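Local coordinates for SusD superfamily protein (Bacteroides vulgatus, PDB 3MYV) that probably binds polysaccharide at the outer membrane of the bacterium, at residues K429-I434 against E446-Y451. Numbering follows the deposited sequence.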
loop_
_atom_site.group_PDB
_atom_site.type_symbol
_atom_site.label_atom_id
_atom_site.label_comp_id
_atom_site.label_asym_id
_atom_site.label_seq_id
_atom_site.Cartn_x
_atom_site.Cartn_y
_atom_site.Cartn_z
ATOM N N LYS A 429 -14.420 -13.248 -4.038
ATOM C CA LYS A 429 -13.393 -12.570 -4.826
ATOM C C LYS A 429 -12.748 -11.412 -4.078
ATOM O O LYS A 429 -12.027 -10.623 -4.691
ATOM C CB LYS A 429 -13.941 -12.159 -6.193
ATOM C CG LYS A 429 -14.341 -13.386 -7.011
ATOM C CD LYS A 429 -14.541 -13.096 -8.458
ATOM C CE LYS A 429 -15.857 -12.379 -8.729
ATOM N NZ LYS A 429 -16.129 -12.347 -10.190
ATOM N N CYS A 430 -12.970 -11.322 -2.757
ATOM C CA CYS A 430 -12.191 -10.378 -1.935
ATOM C C CYS A 430 -10.744 -10.816 -1.742
ATOM O O CYS A 430 -9.929 -10.071 -1.177
ATOM C CB CYS A 430 -12.857 -10.075 -0.576
ATOM S SG CYS A 430 -12.623 -11.371 0.717
ATOM N N VAL A 431 -10.425 -12.012 -2.239
ATOM C CA VAL A 431 -9.064 -12.467 -2.459
ATOM C C VAL A 431 -8.898 -12.887 -3.907
ATOM O O VAL A 431 -9.876 -13.258 -4.574
ATOM C CB VAL A 431 -8.682 -13.659 -1.545
ATOM C CG1 VAL A 431 -8.632 -13.206 -0.071
ATOM C CG2 VAL A 431 -9.656 -14.841 -1.727
ATOM N N LEU A 432 -7.663 -12.799 -4.391
ATOM C CA LEU A 432 -7.321 -13.314 -5.723
ATOM C C LEU A 432 -7.232 -14.822 -5.707
ATOM O O LEU A 432 -6.990 -15.430 -4.643
ATOM C CB LEU A 432 -5.980 -12.763 -6.190
ATOM C CG LEU A 432 -5.938 -11.286 -6.553
ATOM C CD1 LEU A 432 -4.496 -10.866 -6.694
ATOM C CD2 LEU A 432 -6.750 -10.923 -7.822
ATOM N N PRO A 433 -7.452 -15.454 -6.877
ATOM C CA PRO A 433 -7.234 -16.895 -6.905
ATOM C C PRO A 433 -5.738 -17.260 -6.982
ATOM O O PRO A 433 -4.907 -16.482 -7.482
ATOM C CB PRO A 433 -7.959 -17.319 -8.170
ATOM C CG PRO A 433 -7.728 -16.139 -9.105
ATOM C CD PRO A 433 -7.825 -14.929 -8.203
ATOM N N ILE A 434 -5.415 -18.435 -6.456
ATOM C CA ILE A 434 -4.111 -19.048 -6.632
ATOM C C ILE A 434 -3.947 -19.352 -8.140
ATOM O O ILE A 434 -4.859 -19.946 -8.744
ATOM C CB ILE A 434 -3.981 -20.363 -5.786
ATOM C CG1 ILE A 434 -4.260 -20.131 -4.283
ATOM C CG2 ILE A 434 -2.595 -21.004 -6.008
ATOM C CD1 ILE A 434 -3.368 -19.117 -3.588
ATOM N N GLU A 446 -4.841 -26.124 -1.961
ATOM C CA GLU A 446 -6.207 -25.625 -2.057
ATOM C C GLU A 446 -6.290 -24.334 -2.843
ATOM O O GLU A 446 -5.466 -23.459 -2.680
ATOM C CB GLU A 446 -6.779 -25.401 -0.672
ATOM C CG GLU A 446 -6.740 -26.669 0.135
ATOM C CD GLU A 446 -7.898 -26.802 1.064
ATOM O OE1 GLU A 446 -9.019 -27.010 0.563
ATOM O OE2 GLU A 446 -7.681 -26.720 2.291
ATOM N N GLN A 447 -7.313 -24.233 -3.684
ATOM C CA GLN A 447 -7.678 -22.988 -4.343
ATOM C C GLN A 447 -8.520 -22.203 -3.341
ATOM O O GLN A 447 -9.143 -22.790 -2.438
ATOM C CB GLN A 447 -8.446 -23.267 -5.631
ATOM C CG GLN A 447 -8.880 -22.045 -6.445
ATOM C CD GLN A 447 -7.766 -21.105 -6.751
ATOM O OE1 GLN A 447 -7.489 -20.183 -5.969
ATOM N NE2 GLN A 447 -7.078 -21.338 -7.884
ATOM N N ASN A 448 -8.508 -20.887 -3.450
ATOM C CA ASN A 448 -9.401 -20.080 -2.624
ATOM C C ASN A 448 -10.856 -20.451 -2.918
ATOM O O ASN A 448 -11.206 -20.765 -4.051
ATOM C CB ASN A 448 -9.131 -18.577 -2.807
ATOM C CG ASN A 448 -7.978 -18.106 -1.947
ATOM O OD1 ASN A 448 -7.767 -18.642 -0.857
ATOM N ND2 ASN A 448 -7.207 -17.117 -2.425
ATOM N N PRO A 449 -11.693 -20.451 -1.877
ATOM C CA PRO A 449 -13.078 -20.925 -1.999
ATOM C C PRO A 449 -13.824 -20.132 -3.070
ATOM O O PRO A 449 -13.551 -18.951 -3.259
ATOM C CB PRO A 449 -13.688 -20.644 -0.611
ATOM C CG PRO A 449 -12.733 -19.913 0.141
ATOM C CD PRO A 449 -11.372 -19.986 -0.516
ATOM N N GLY A 450 -14.707 -20.798 -3.805
ATOM C CA GLY A 450 -15.526 -20.130 -4.810
ATOM C C GLY A 450 -14.939 -20.169 -6.203
ATOM O O GLY A 450 -15.671 -20.243 -7.188
ATOM N N TYR A 451 -13.616 -20.118 -6.304
ATOM C CA TYR A 451 -12.968 -20.122 -7.596
ATOM C C TYR A 451 -13.004 -21.536 -8.181
ATOM O O TYR A 451 -13.048 -22.494 -7.423
ATOM C CB TYR A 451 -11.521 -19.627 -7.463
ATOM C CG TYR A 451 -11.379 -18.131 -7.300
ATOM C CD1 TYR A 451 -11.570 -17.283 -8.374
ATOM C CD2 TYR A 451 -11.056 -17.565 -6.066
ATOM C CE1 TYR A 451 -11.425 -15.903 -8.244
ATOM C CE2 TYR A 451 -10.899 -16.195 -5.925
ATOM C CZ TYR A 451 -11.085 -15.372 -7.023
ATOM O OH TYR A 451 -10.951 -14.014 -6.906
#
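Tyr-451 lays its ring over Pro-433: the proline CB stands 3.5 Å from the ring centroid and almost on the ring normal, a CH-pi contact over the face, while the proline CD lies against CZ. The phenol then reaches past the proline, and OH donates to Val-431 O (2.7 Å) in the plane of that carbonyl. The tyrosine CB points toward residues 429-434, and with CG anti to the carbonyl carbon (chi1 -76°), beside the backbone N, the ring lies against the proline. The Lys-429 side chain crosses that of Tyr-451 at about a right angle, its CG against OH. The lysine chain leads away to bond Phe-63 O, and Tyr-428 meets the tyrosine ring edge-to-face. Cutting Tyr-451 back to an alanine would probably leave Val-431 O without this donor and open a gap over Pro-433 CB. The segments belong to the C-terminal part of the RagB/SusD region, flanking the short helix 438-441, and the second makes a type II beta turn from Asn-448 to Tyr-451, with Gly-450 at a positive phi. Where this turn starts, Asn-448 ND2 donates to Leu-432 O (2.8 Å), which lies in the amide plane. The Asn-448 side chain crosses Val-431 at about a right angle, ND2 and CG lying against CG2. The same nitrogen also bonds Phe-128 O, and OD1 accepts from Arg-157, so both ends of the buried amide are engaged. Gln-447 pairs its amide with the N and O of Ile-434 through two hydrogen bonds that fix its rotation: OE1 accepts from the isoleucine N (2.8 Å) on a lone pair, and NE2 returns a nearly straight bond to its O (170°). A bend at chi2 folds the glutamine back, letting OE1 take a second hydrogen bond from Asn-448 N, which approaches tilted out of the plane of the glutamine carbonyl.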